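Local coordinates for protein peptidase S15/CocE/NonD (Thaumarchaeota archaeon SCGC AB-539-E09, PDB 4PF1) that acts as an aminopeptidase, probably releasing residues from the N-terminal end of peptides by serine-peptidase chemistry on an alpha/beta hydrolase fold, at residues 495-500 against 604-609; 426-431 against 576-581; 532-537 against 593-598; 588-593 against 600-605. One frame throughout, in Å; residues are numbered along the deposited sequence.

Contact 1: 495-500 against 604-609; sequences STSGSD and RKATQR
Ser495 and Arg609 form an antiparallel hydrogen-bonded pair: Ser495 N donates to Arg609 O at 3.0 Å, and Arg609 N returns a bond of 3.0 Å to Ser495 O. Their side chains leave on the same face of the sheet, where Ser495 OG lies alongside the start of the arginine, 3.4 Å from Arg609 CB. The arginine then runs on extended past the serine, and its NE forms a salt bridge with Glu427. One water joins Ser495 OG to Arg609 NH1, and a second joins the same hydroxyl to Thr607 O, so the serine hydroxyl is bridged by water both to the arginine and to the backbone of Thr607. Thr496 and Gln608 follow as a non-hydrogen-bonded pair. Beyond them the first strand stops, and Ser497 continues the pairing with one backbone bond and one from its side chain. Ser497 OG, placed between the backbone N and the carbonyl carbon (chi1 58°), accepts from Thr607 N at 2.7 Å in a nearly straight bond (169°). Ser497 N in turn donates to Thr607 O at 3.1 Å, a more bent bond (137°). Thr496 OG1 accepts from Gly498 N at 3.1 Å, closing an ST turn that carries the chain away from its partner. The arrangement is that of an antiparallel strand pair fraying into a turn at one end, here joining strands 489-496 and 606-625 in a sheet of the C-terminal non-catalytic domain.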
loop_
_atom_site.group_PDB
_atom_site.type_symbol
_atom_site.label_atom_id
_atom_site.label_comp_id
_atom_site.label_asym_id
_atom_site.label_seq_id
_atom_site.Cartn_x
_atom_site.Cartn_y
_atom_site.Cartn_z
ATOM N N SER A 495 2.091 22.197 -41.021
ATOM C CA SER A 495 1.132 23.204 -41.455
ATOM C C SER A 495 -0.094 23.178 -40.549
ATOM O O SER A 495 -0.461 22.121 -40.035
ATOM C CB SER A 495 0.728 22.980 -42.911
ATOM O OG SER A 495 -0.074 21.821 -43.069
ATOM N N THR A 496 -0.712 24.340 -40.346
ATOM C CA THR A 496 -1.938 24.473 -39.558
ATOM C C THR A 496 -2.947 25.303 -40.334
ATOM O O THR A 496 -2.555 26.217 -41.063
ATOM C CB THR A 496 -1.654 25.076 -38.155
ATOM O OG1 THR A 496 -2.901 25.272 -37.474
ATOM C CG2 THR A 496 -0.891 26.404 -38.212
ATOM N N SER A 497 -4.247 25.012 -40.162
ATOM C CA SER A 497 -5.296 25.804 -40.804
ATOM C C SER A 497 -5.533 27.122 -40.024
ATOM O O SER A 497 -6.257 27.995 -40.500
ATOM C CB SER A 497 -6.587 24.999 -40.931
ATOM O OG SER A 497 -7.063 24.552 -39.673
ATOM N N GLY A 498 -4.893 27.253 -38.857
ATOM C CA GLY A 498 -4.973 28.443 -38.012
ATOM C C GLY A 498 -3.820 29.415 -38.210
ATOM O O GLY A 498 -2.987 29.218 -39.100
ATOM N N SER A 499 -3.766 30.484 -37.383
ATOM C CA SER A 499 -2.720 31.518 -37.474
ATOM C C SER A 499 -1.726 31.457 -36.298
ATOM O O SER A 499 -0.800 32.270 -36.225
ATOM C CB SER A 499 -3.327 32.914 -37.593
ATOM O OG SER A 499 -4.511 33.066 -36.830
ATOM N N ASP A 500 -1.904 30.470 -35.404
ATOM C CA ASP A 500 -1.000 30.194 -34.281
ATOM C C ASP A 500 -1.136 28.721 -33.893
ATOM O O ASP A 500 -2.149 28.099 -34.221
ATOM C CB ASP A 500 -1.274 31.124 -33.075
ATOM C CG ASP A 500 -0.081 31.312 -32.133
ATOM O OD1 ASP A 500 0.872 30.498 -32.200
ATOM O OD2 ASP A 500 -0.113 32.254 -31.317
ATOM N N ARG A 604 -10.160 28.376 -31.532
ATOM C CA ARG A 604 -10.818 27.636 -32.614
ATOM C C ARG A 604 -10.070 26.364 -33.001
ATOM O O ARG A 604 -8.840 26.314 -32.913
ATOM C CB ARG A 604 -10.972 28.514 -33.872
ATOM C CG ARG A 604 -11.648 29.873 -33.661
ATOM C CD ARG A 604 -12.122 30.499 -34.973
ATOM N NE ARG A 604 -11.102 30.455 -36.028
ATOM C CZ ARG A 604 -11.197 29.715 -37.133
ATOM N NH1 ARG A 604 -12.270 28.962 -37.345
ATOM N NH2 ARG A 604 -10.220 29.725 -38.031
ATOM N N LYS A 605 -10.825 25.359 -33.506
ATOM C CA LYS A 605 -10.290 24.091 -34.012
ATOM C C LYS A 605 -9.386 24.347 -35.202
ATOM O O LYS A 605 -9.644 25.263 -35.987
ATOM C CB LYS A 605 -11.430 23.148 -34.442
ATOM C CG LYS A 605 -12.259 22.582 -33.306
ATOM C CD LYS A 605 -13.313 21.629 -33.842
ATOM C CE LYS A 605 -14.357 21.294 -32.809
ATOM N NZ LYS A 605 -15.310 20.271 -33.307
ATOM N N ALA A 606 -8.330 23.544 -35.343
ATOM C CA ALA A 606 -7.406 23.674 -36.464
ATOM C C ALA A 606 -6.990 22.309 -36.979
ATOM O O ALA A 606 -6.845 21.365 -36.195
ATOM C CB ALA A 606 -6.182 24.475 -36.053
ATOM N N THR A 607 -6.816 22.205 -38.303
ATOM C CA THR A 607 -6.368 20.994 -38.982
ATOM C C THR A 607 -4.847 21.030 -39.034
ATOM O O THR A 607 -4.277 21.949 -39.619
ATOM C CB THR A 607 -7.026 20.898 -40.369
ATOM O OG1 THR A 607 -8.441 20.901 -40.199
ATOM C CG2 THR A 607 -6.608 19.655 -41.132
ATOM N N GLN A 608 -4.192 20.066 -38.370
ATOM C CA GLN A 608 -2.733 20.009 -38.276
ATOM C C GLN A 608 -2.172 18.921 -39.161
ATOM O O GLN A 608 -2.724 17.822 -39.213
ATOM C CB GLN A 608 -2.272 19.784 -36.816
ATOM C CG GLN A 608 -3.137 20.457 -35.730
ATOM C CD GLN A 608 -2.966 21.955 -35.676
ATOM O OE1 GLN A 608 -3.351 22.682 -36.591
ATOM N NE2 GLN A 608 -2.453 22.452 -34.567
ATOM N N ARG A 609 -1.052 19.214 -39.842
ATOM C CA ARG A 609 -0.409 18.266 -40.745
ATOM C C ARG A 609 1.089 18.226 -40.530
ATOM O O ARG A 609 1.752 19.249 -40.685
ATOM C CB ARG A 609 -0.701 18.628 -42.213
ATOM C CG ARG A 609 -2.112 18.330 -42.677
ATOM C CD ARG A 609 -2.329 18.886 -44.068
ATOM N NE ARG A 609 -3.690 18.652 -44.546
ATOM C CZ ARG A 609 -4.149 19.066 -45.722
ATOM N NH1 ARG A 609 -3.359 19.736 -46.552
ATOM N NH2 ARG A 609 -5.399 18.812 -46.079
HETATM O O HOH W 1 -2.733 22.168 -42.017
HETATM O O HOH W 2 -1.155 21.525 -45.770
#

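Contact 2: 426-431 against 576-581; sequences DEYVSD and VQSSWF
Val576 meets Tyr428 through its CG1 branch, which lies 4.2 Å from Tyr428 OH at the end of the phenol. The next residue, Gln577, adds backbone: its carbonyl carbon comes to 3.4 Å from Tyr428 OH, while its side chain starts off away from segment 426-431 and its NE2 donates to Ser579 O at 2.7 Å, spanning the turn just after strand 571-577 ends. This is packing between two antiparallel sheets, with strand 425-430 in one and strand 571-577 in the other, a beta-sandwich arrangement consistent with the jelly-roll C-terminal domain of S15 peptidases. At Ser578, just past the end of strand 571-577, a polar bond is added: a hydrogen bond of 2.7 Å between Ser578 OG and Tyr428 OH in which either hydroxyl could be the donor. The serine oxygen sits anti to its own carbonyl carbon (chi1 -74°), which turns it to the phenol; Ser578 CB itself packs 3.3 Å from Ser430 OG. Ser578 OG also has a weak hydrogen bond with Asp502 O. Ser579 reaches the first segment through a water, which donates to Ser430 OG at 2.7 Å and is bound by Ser579 OG; Ser430 OG is held as well by Gln589.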
loop_
_atom_site.group_PDB
_atom_site.type_symbol
_atom_site.label_atom_id
_atom_site.label_comp_id
_atom_site.label_asym_id
_atom_site.label_seq_id
_atom_site.Cartn_x
_atom_site.Cartn_y
_atom_site.Cartn_z
ATOM N N ASP A 426 0.844 13.413 -42.236
ATOM C CA ASP A 426 -0.088 12.821 -41.281
ATOM C C ASP A 426 -0.961 13.940 -40.746
ATOM O O ASP A 426 -0.446 15.001 -40.388
ATOM C CB ASP A 426 0.654 12.083 -40.163
ATOM C CG ASP A 426 1.505 10.946 -40.679
ATOM O OD1 ASP A 426 0.927 9.939 -41.156
ATOM O OD2 ASP A 426 2.744 11.079 -40.654
ATOM N N GLU A 427 -2.284 13.738 -40.759
ATOM C CA GLU A 427 -3.239 14.774 -40.389
ATOM C C GLU A 427 -4.005 14.457 -39.105
ATOM O O GLU A 427 -4.324 13.298 -38.836
ATOM C CB GLU A 427 -4.228 14.977 -41.543
ATOM C CG GLU A 427 -5.048 16.251 -41.466
ATOM C CD GLU A 427 -6.038 16.393 -42.601
ATOM O OE1 GLU A 427 -7.122 15.772 -42.527
ATOM O OE2 GLU A 427 -5.732 17.125 -43.568
ATOM N N TYR A 428 -4.328 15.513 -38.333
ATOM C CA TYR A 428 -5.159 15.450 -37.128
ATOM C C TYR A 428 -5.773 16.816 -36.844
ATOM O O TYR A 428 -5.261 17.839 -37.314
ATOM C CB TYR A 428 -4.379 14.925 -35.904
ATOM C CG TYR A 428 -3.385 15.894 -35.297
ATOM C CD1 TYR A 428 -2.116 16.055 -35.845
ATOM C CD2 TYR A 428 -3.678 16.581 -34.123
ATOM C CE1 TYR A 428 -1.162 16.869 -35.238
ATOM C CE2 TYR A 428 -2.747 17.432 -33.530
ATOM C CZ TYR A 428 -1.488 17.573 -34.092
ATOM O OH TYR A 428 -0.560 18.404 -33.513
ATOM N N VAL A 429 -6.876 16.832 -36.082
ATOM C CA VAL A 429 -7.545 18.071 -35.713
ATOM C C VAL A 429 -7.292 18.347 -34.230
ATOM O O VAL A 429 -7.579 17.496 -33.380
ATOM C CB VAL A 429 -9.062 18.058 -36.055
ATOM C CG1 VAL A 429 -9.741 19.352 -35.609
ATOM C CG2 VAL A 429 -9.289 17.821 -37.548
ATOM N N SER A 430 -6.737 19.529 -33.928
ATOM C CA SER A 430 -6.496 19.951 -32.557
ATOM C C SER A 430 -7.623 20.875 -32.109
ATOM O O SER A 430 -7.838 21.933 -32.712
ATOM C CB SER A 430 -5.143 20.638 -32.434
ATOM O OG SER A 430 -5.009 21.268 -31.169
ATOM N N ASP A 431 -8.360 20.462 -31.074
ATOM C CA ASP A 431 -9.495 21.219 -30.564
ATOM C C ASP A 431 -9.152 21.864 -29.208
ATOM O O ASP A 431 -9.055 21.161 -28.198
ATOM C CB ASP A 431 -10.736 20.305 -30.452
ATOM C CG ASP A 431 -12.021 20.995 -30.016
ATOM O OD1 ASP A 431 -12.050 22.246 -29.991
ATOM O OD2 ASP A 431 -13.002 20.285 -29.724
ATOM N N VAL A 576 3.485 13.429 -31.467
ATOM C CA VAL A 576 3.302 14.863 -31.741
ATOM C C VAL A 576 1.840 15.269 -31.434
ATOM O O VAL A 576 0.900 14.609 -31.880
ATOM C CB VAL A 576 3.744 15.265 -33.182
ATOM C CG1 VAL A 576 3.211 16.648 -33.576
ATOM C CG2 VAL A 576 5.263 15.227 -33.316
ATOM N N GLN A 577 1.671 16.348 -30.651
ATOM C CA GLN A 577 0.364 16.886 -30.272
ATOM C C GLN A 577 0.417 18.426 -30.233
ATOM O O GLN A 577 1.495 18.998 -30.418
ATOM C CB GLN A 577 -0.115 16.290 -28.934
ATOM C CG GLN A 577 0.866 16.445 -27.779
ATOM C CD GLN A 577 0.451 15.632 -26.583
ATOM O OE1 GLN A 577 0.346 14.406 -26.643
ATOM N NE2 GLN A 577 0.227 16.294 -25.458
ATOM N N SER A 578 -0.742 19.094 -30.030
ATOM C CA SER A 578 -0.813 20.560 -30.075
ATOM C C SER A 578 -1.240 21.223 -28.743
ATOM O O SER A 578 -1.489 22.435 -28.712
ATOM C CB SER A 578 -1.742 21.008 -31.196
ATOM O OG SER A 578 -1.139 20.830 -32.465
ATOM N N SER A 579 -1.288 20.444 -27.651
ATOM C CA SER A 579 -1.622 20.936 -26.313
ATOM C C SER A 579 -1.032 20.014 -25.244
ATOM O O SER A 579 -0.812 18.830 -25.500
ATOM C CB SER A 579 -3.133 21.078 -26.133
ATOM O OG SER A 579 -3.833 19.891 -26.461
ATOM N N TRP A 580 -0.735 20.584 -24.065
ATOM C CA TRP A 580 -0.123 19.926 -22.903
ATOM C C TRP A 580 -0.693 20.616 -21.661
ATOM O O TRP A 580 -0.008 21.393 -20.998
ATOM C CB TRP A 580 1.410 20.089 -22.991
ATOM C CG TRP A 580 2.223 18.832 -22.914
ATOM C CD1 TRP A 580 1.769 17.553 -22.754
ATOM C CD2 TRP A 580 3.654 18.748 -22.962
ATOM N NE1 TRP A 580 2.830 16.675 -22.711
ATOM C CE2 TRP A 580 4.000 17.384 -22.827
ATOM C CE3 TRP A 580 4.682 19.696 -23.115
ATOM C CZ2 TRP A 580 5.329 16.945 -22.848
ATOM C CZ3 TRP A 580 5.998 19.259 -23.132
ATOM C CH2 TRP A 580 6.312 17.900 -22.992
ATOM N N PHE A 581 -1.978 20.361 -21.392
ATOM C CA PHE A 581 -2.822 21.065 -20.426
ATOM C C PHE A 581 -3.061 20.279 -19.105
ATOM O O PHE A 581 -3.133 19.054 -19.147
ATOM C CB PHE A 581 -4.170 21.341 -21.125
ATOM C CG PHE A 581 -5.012 22.437 -20.537
ATOM C CD1 PHE A 581 -4.706 23.772 -20.771
ATOM C CD2 PHE A 581 -6.117 22.139 -19.749
ATOM C CE1 PHE A 581 -5.475 24.793 -20.206
ATOM C CE2 PHE A 581 -6.888 23.160 -19.187
ATOM C CZ PHE A 581 -6.565 24.481 -19.425
HETATM O O HOH W 3 -4.901 19.739 -28.979
#

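Contact 3: 532-537 against 593-598; sequences IFRGRY and PNIMFA
The guanidinium of Arg536 carries Ile595 over one face, with Ile595 CG1 3.8 Å above the plane and displaced toward the rim. At the edge of the same group lie Pro593 O, near its plane, and Tyr537 CZ, in the plane. Pro593 O is 2.9 Å from Arg536 NH1, but the angle is too poor for a hydrogen bond; NH1 instead donates to Val592 O, one residue earlier. The ring of Tyr537 packs against the stem of this arginine, with Arg536 CG 3.4 Å above the centre of one face. The guanidinium of Arg534 likewise has Ile595 over one face, but here through CD1. Ile595 is thus the wedge of the contact. Ile595 CD1 lies 3.8 Å from Arg534 CD and 3.6 Å from Arg536 CD. Arg534 and Ile595 come from opposite directions, whereas Arg536 slides past the isoleucine. The bend of the Arg536 chain at chi3 (-83°) swings its flat group over the isoleucine. On the other segment, Asn594 OD1 accepts from Met596 N in an Asx turn that opens the short 3-10 turn at 595-596, while Asn594 ND2 bonds Ala260 O. The charges are answered outside the pair: Arg536 by Asp500, Arg534 by Asp502 and Asp585. With carboxylates fixing the guanidinium ends, the buried arginines can offer their methylene stems and flat faces to an aliphatic side chain; the attraction across the contact is probably largely dispersive, with Pro593 O perhaps adding an electrostatic part, and the paired charges are probably kept ionised by their partners.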
loop_
_atom_site.group_PDB
_atom_site.type_symbol
_atom_site.label_atom_id
_atom_site.label_comp_id
_atom_site.label_asym_id
_atom_site.label_seq_id
_atom_site.Cartn_x
_atom_site.Cartn_y
_atom_site.Cartn_z
ATOM N N ILE A 532 7.925 21.447 -25.782
ATOM C CA ILE A 532 6.880 22.177 -26.502
ATOM C C ILE A 532 7.452 23.463 -27.111
ATOM O O ILE A 532 8.342 24.088 -26.530
ATOM C CB ILE A 532 5.683 22.468 -25.530
ATOM C CG1 ILE A 532 4.519 23.231 -26.228
ATOM C CG2 ILE A 532 6.151 23.176 -24.242
ATOM C CD1 ILE A 532 3.198 23.298 -25.425
ATOM N N PHE A 533 6.926 23.855 -28.277
ATOM C CA PHE A 533 7.321 25.082 -28.949
ATOM C C PHE A 533 6.079 25.913 -29.263
ATOM O O PHE A 533 5.149 25.406 -29.893
ATOM C CB PHE A 533 8.111 24.766 -30.241
ATOM C CG PHE A 533 8.823 25.951 -30.859
ATOM C CD1 PHE A 533 8.111 26.936 -31.538
ATOM C CD2 PHE A 533 10.207 26.055 -30.807
ATOM C CE1 PHE A 533 8.767 28.036 -32.098
ATOM C CE2 PHE A 533 10.864 27.140 -31.389
ATOM C CZ PHE A 533 10.140 28.128 -32.027
ATOM N N ARG A 534 6.063 27.190 -28.843
ATOM C CA ARG A 534 4.953 28.091 -29.160
ATOM C C ARG A 534 5.220 28.706 -30.534
ATOM O O ARG A 534 6.151 29.503 -30.691
ATOM C CB ARG A 534 4.756 29.157 -28.068
ATOM C CG ARG A 534 3.461 29.954 -28.231
ATOM C CD ARG A 534 2.801 30.240 -26.902
ATOM N NE ARG A 534 1.980 29.119 -26.442
ATOM C CZ ARG A 534 1.326 29.101 -25.285
ATOM N NH1 ARG A 534 1.405 30.133 -24.453
ATOM N NH2 ARG A 534 0.597 28.047 -24.943
ATOM N N GLY A 535 4.438 28.258 -31.521
ATOM C CA GLY A 535 4.562 28.588 -32.941
ATOM C C GLY A 535 4.690 30.044 -33.335
ATOM O O GLY A 535 5.293 30.341 -34.369
ATOM N N ARG A 536 4.125 30.965 -32.531
ATOM C CA ARG A 536 4.199 32.408 -32.803
ATOM C C ARG A 536 5.667 32.930 -32.750
ATOM O O ARG A 536 5.946 34.010 -33.274
ATOM C CB ARG A 536 3.300 33.199 -31.828
ATOM C CG ARG A 536 3.795 33.181 -30.380
ATOM C CD ARG A 536 2.703 33.442 -29.363
ATOM N NE ARG A 536 2.432 34.867 -29.180
ATOM C CZ ARG A 536 1.346 35.484 -29.637
ATOM N NH1 ARG A 536 1.173 36.780 -29.420
ATOM N NH2 ARG A 536 0.422 34.807 -30.309
ATOM N N TYR A 537 6.595 32.145 -32.142
ATOM C CA TYR A 537 8.012 32.515 -32.021
ATOM C C TYR A 537 8.905 31.687 -32.982
ATOM O O TYR A 537 10.103 31.533 -32.729
ATOM C CB TYR A 537 8.493 32.359 -30.557
ATOM C CG TYR A 537 7.590 33.032 -29.546
ATOM C CD1 TYR A 537 7.468 34.420 -29.504
ATOM C CD2 TYR A 537 6.850 32.284 -28.637
ATOM C CE1 TYR A 537 6.612 35.044 -28.598
ATOM C CE2 TYR A 537 6.001 32.897 -27.716
ATOM C CZ TYR A 537 5.886 34.277 -27.699
ATOM O OH TYR A 537 5.036 34.881 -26.804
ATOM N N PRO A 593 -2.556 39.278 -29.829
ATOM C CA PRO A 593 -1.332 39.977 -29.386
ATOM C C PRO A 593 -0.707 39.351 -28.130
ATOM O O PRO A 593 0.521 39.256 -28.039
ATOM C CB PRO A 593 -1.817 41.410 -29.118
ATOM C CG PRO A 593 -3.092 41.537 -29.880
ATOM C CD PRO A 593 -3.721 40.186 -29.813
ATOM N N ASN A 594 -1.551 38.888 -27.186
ATOM C CA ASN A 594 -1.101 38.280 -25.937
ATOM C C ASN A 594 -2.017 37.106 -25.554
ATOM O O ASN A 594 -3.205 37.308 -25.303
ATOM C CB ASN A 594 -1.067 39.341 -24.816
ATOM C CG ASN A 594 -0.168 39.001 -23.650
ATOM O OD1 ASN A 594 0.195 37.846 -23.417
ATOM N ND2 ASN A 594 0.209 40.010 -22.883
ATOM N N ILE A 595 -1.455 35.879 -25.500
ATOM C CA ILE A 595 -2.221 34.664 -25.179
ATOM C C ILE A 595 -2.677 34.677 -23.694
ATOM O O ILE A 595 -3.693 34.048 -23.370
ATOM C CB ILE A 595 -1.437 33.375 -25.582
ATOM C CG1 ILE A 595 -1.262 33.320 -27.126
ATOM C CG2 ILE A 595 -2.117 32.087 -25.056
ATOM C CD1 ILE A 595 -0.276 32.285 -27.645
ATOM N N MET A 596 -2.000 35.475 -22.828
ATOM C CA MET A 596 -2.383 35.638 -21.411
ATOM C C MET A 596 -3.839 36.103 -21.270
ATOM O O MET A 596 -4.535 35.668 -20.353
ATOM C CB MET A 596 -1.463 36.653 -20.690
ATOM C CG MET A 596 -0.005 36.235 -20.608
ATOM S SD MET A 596 0.304 34.764 -19.601
ATOM C CE MET A 596 2.078 34.886 -19.430
ATOM N N PHE A 597 -4.289 36.991 -22.184
ATOM C CA PHE A 597 -5.622 37.591 -22.161
ATOM C C PHE A 597 -6.413 37.295 -23.456
ATOM O O PHE A 597 -7.287 38.083 -23.835
ATOM C CB PHE A 597 -5.507 39.119 -21.941
ATOM C CG PHE A 597 -4.532 39.524 -20.855
ATOM C CD1 PHE A 597 -4.875 39.411 -19.512
ATOM C CD2 PHE A 597 -3.273 40.016 -21.178
ATOM C CE1 PHE A 597 -3.970 39.775 -18.511
ATOM C CE2 PHE A 597 -2.371 40.384 -20.176
ATOM C CZ PHE A 597 -2.725 40.261 -18.849
ATOM N N ALA A 598 -6.136 36.139 -24.108
ATOM C CA ALA A 598 -6.825 35.744 -25.344
ATOM C C ALA A 598 -8.351 35.610 -25.117
ATOM O O ALA A 598 -8.772 34.946 -24.166
ATOM C CB ALA A 598 -6.252 34.438 -25.867
#

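Contact 4: 588-593 against 600-605; sequences PQTFVP and PESYRK
Ser602 O receives the hydroxyl of Thr590, which donates from OG1 at 2.6 Å, in the carbonyl plane and on a lone pair. The torsion that sets OG1 between the threonine's backbone N and carbonyl carbon (chi1 70°) leaves Thr590 CG2 anti to the carbonyl carbon, where it meets the edge of the Arg604 guanidinium, 3.4 Å from Arg604 NE. Arg604 N donates to Pro588 O at 3.1 Å, and the same oxygen receives a CA-H contact from Tyr603. Pro588 also lies over the Tyr603 ring in a CH-pi contact, its CB 4.2 Å from the ring centroid and 12° off the normal; Arg586 adds a cation-pi contact to that ring. Gln589 reaches across extended beyond CG, and its NE2 donates to Arg604 O at 3.0 Å on a lone pair, while its OE1 is held by Ser430. A water donates to both Gln589 O and Lys605 O. Val592 CG1 packs 3.6 Å from Ser602 CB. Three carbonyls, those of Pro588, Ser602 and Arg604, each have a donor, so two segments that contain no strand are held together by three direct bonds and a bridging water, and the close approach of Pro588 O to Ser602 O (3.0 Å) is probably eased.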
loop_
_atom_site.group_PDB
_atom_site.type_symbol
_atom_site.label_atom_id
_atom_site.label_comp_id
_atom_site.label_asym_id
_atom_site.label_seq_id
_atom_site.Cartn_x
_atom_site.Cartn_y
_atom_site.Cartn_z
ATOM N N PRO A 588 -4.584 29.587 -28.606
ATOM C CA PRO A 588 -5.925 29.796 -29.196
ATOM C C PRO A 588 -6.063 29.220 -30.607
ATOM O O PRO A 588 -7.173 28.907 -31.035
ATOM C CB PRO A 588 -6.079 31.323 -29.203
ATOM C CG PRO A 588 -5.056 31.825 -28.232
ATOM C CD PRO A 588 -3.917 30.871 -28.317
ATOM N N GLN A 589 -4.923 29.058 -31.315
ATOM C CA GLN A 589 -4.806 28.535 -32.684
ATOM C C GLN A 589 -5.273 29.588 -33.723
ATOM O O GLN A 589 -5.343 29.309 -34.918
ATOM C CB GLN A 589 -5.469 27.151 -32.860
ATOM C CG GLN A 589 -4.819 26.115 -31.934
ATOM C CD GLN A 589 -5.253 24.685 -32.098
ATOM O OE1 GLN A 589 -4.542 23.770 -31.683
ATOM N NE2 GLN A 589 -6.450 24.447 -32.618
ATOM N N THR A 590 -5.508 30.820 -33.242
ATOM C CA THR A 590 -5.707 32.043 -34.023
ATOM C C THR A 590 -4.765 33.051 -33.392
ATOM O O THR A 590 -4.596 33.022 -32.168
ATOM C CB THR A 590 -7.181 32.523 -34.082
ATOM O OG1 THR A 590 -7.599 33.009 -32.809
ATOM C CG2 THR A 590 -8.141 31.466 -34.614
ATOM N N PHE A 591 -4.094 33.889 -34.197
ATOM C CA PHE A 591 -3.124 34.842 -33.655
ATOM C C PHE A 591 -3.787 35.973 -32.859
ATOM O O PHE A 591 -4.667 36.670 -33.374
ATOM C CB PHE A 591 -2.223 35.425 -34.756
ATOM C CG PHE A 591 -1.099 36.288 -34.224
ATOM C CD1 PHE A 591 0.051 35.712 -33.694
ATOM C CD2 PHE A 591 -1.201 37.675 -34.229
ATOM C CE1 PHE A 591 1.086 36.508 -33.193
ATOM C CE2 PHE A 591 -0.169 38.470 -33.720
ATOM C CZ PHE A 591 0.968 37.882 -33.207
ATOM N N VAL A 592 -3.328 36.154 -31.606
ATOM C CA VAL A 592 -3.749 37.223 -30.689
ATOM C C VAL A 592 -2.481 37.975 -30.209
ATOM O O VAL A 592 -1.406 37.370 -30.196
ATOM C CB VAL A 592 -4.613 36.711 -29.491
ATOM C CG1 VAL A 592 -5.943 36.143 -29.968
ATOM C CG2 VAL A 592 -3.858 35.697 -28.629
ATOM N N PRO A 593 -2.556 39.278 -29.829
ATOM C CA PRO A 593 -1.332 39.977 -29.386
ATOM C C PRO A 593 -0.707 39.351 -28.130
ATOM O O PRO A 593 0.521 39.256 -28.039
ATOM C CB PRO A 593 -1.817 41.410 -29.118
ATOM C CG PRO A 593 -3.092 41.537 -29.880
ATOM C CD PRO A 593 -3.721 40.186 -29.813
ATOM N N PRO A 600 -12.400 34.418 -25.525
ATOM C CA PRO A 600 -12.926 33.068 -25.827
ATOM C C PRO A 600 -13.171 32.793 -27.320
ATOM O O PRO A 600 -12.998 31.653 -27.752
ATOM C CB PRO A 600 -14.240 33.006 -25.033
ATOM C CG PRO A 600 -14.574 34.425 -24.704
ATOM C CD PRO A 600 -13.259 35.120 -24.550
ATOM N N GLU A 601 -13.529 33.833 -28.111
ATOM C CA GLU A 601 -13.805 33.700 -29.557
ATOM C C GLU A 601 -12.551 33.308 -30.360
ATOM O O GLU A 601 -12.678 32.783 -31.469
ATOM C CB GLU A 601 -14.399 35.002 -30.148
ATOM C CG GLU A 601 -15.327 35.774 -29.224
ATOM C CD GLU A 601 -14.632 36.844 -28.406
ATOM O OE1 GLU A 601 -14.209 37.868 -28.991
ATOM O OE2 GLU A 601 -14.514 36.662 -27.174
ATOM N N SER A 602 -11.348 33.580 -29.811
ATOM C CA SER A 602 -10.076 33.296 -30.476
ATOM C C SER A 602 -9.697 31.795 -30.445
ATOM O O SER A 602 -8.849 31.373 -31.230
ATOM C CB SER A 602 -8.956 34.127 -29.854
ATOM O OG SER A 602 -8.626 33.688 -28.546
ATOM N N TYR A 603 -10.318 31.002 -29.545
ATOM C CA TYR A 603 -10.022 29.573 -29.391
ATOM C C TYR A 603 -10.819 28.750 -30.415
ATOM O O TYR A 603 -12.013 28.490 -30.222
ATOM C CB TYR A 603 -10.298 29.109 -27.940
ATOM C CG TYR A 603 -9.381 29.757 -26.920
ATOM C CD1 TYR A 603 -9.667 31.015 -26.394
ATOM C CD2 TYR A 603 -8.225 29.116 -26.485
ATOM C CE1 TYR A 603 -8.813 31.630 -25.479
ATOM C CE2 TYR A 603 -7.362 29.721 -25.570
ATOM C CZ TYR A 603 -7.662 30.979 -25.068
ATOM O OH TYR A 603 -6.827 31.579 -24.155
ATOM N N ARG A 604 -10.160 28.376 -31.532
ATOM C CA ARG A 604 -10.818 27.636 -32.614
ATOM C C ARG A 604 -10.070 26.364 -33.001
ATOM O O ARG A 604 -8.840 26.314 -32.913
ATOM C CB ARG A 604 -10.972 28.514 -33.872
ATOM C CG ARG A 604 -11.648 29.873 -33.661
ATOM C CD ARG A 604 -12.122 30.499 -34.973
ATOM N NE ARG A 604 -11.102 30.455 -36.028
ATOM C CZ ARG A 604 -11.197 29.715 -37.133
ATOM N NH1 ARG A 604 -12.270 28.962 -37.345
ATOM N NH2 ARG A 604 -10.220 29.725 -38.031
ATOM N N LYS A 605 -10.825 25.359 -33.506
ATOM C CA LYS A 605 -10.290 24.091 -34.012
ATOM C C LYS A 605 -9.386 24.347 -35.202
ATOM O O LYS A 605 -9.644 25.263 -35.987
ATOM C CB LYS A 605 -11.430 23.148 -34.442
ATOM C CG LYS A 605 -12.259 22.582 -33.306
ATOM C CD LYS A 605 -13.313 21.629 -33.842
ATOM C CE LYS A 605 -14.357 21.294 -32.809
ATOM N NZ LYS A 605 -15.310 20.271 -33.307
HETATM O O HOH W 4 -7.692 27.899 -35.897
#

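Overall arrangement
From the N terminus, segment 426-431 comes first and waits for 576-581 to close contact 2. Before that happens the chain passes 495-500 and 532-537, the opening sides of contacts 1 and 3, so both of these cross contact 2. Contact 3 closes at 593-598 and lies wholly within the loop of contact 1, which shuts only at 604-609. Contact 4 opens after contact 2 has closed, crosses contact 3 and shares Pro593 with it, and ends on Arg604 and Lys605, where contact 1 also ends. Together the four tie the two sheets of the C-terminal domain to the long connection between strands 571-577 and 606-625; Ser499 with Phe591 joins contacts 1 and 4.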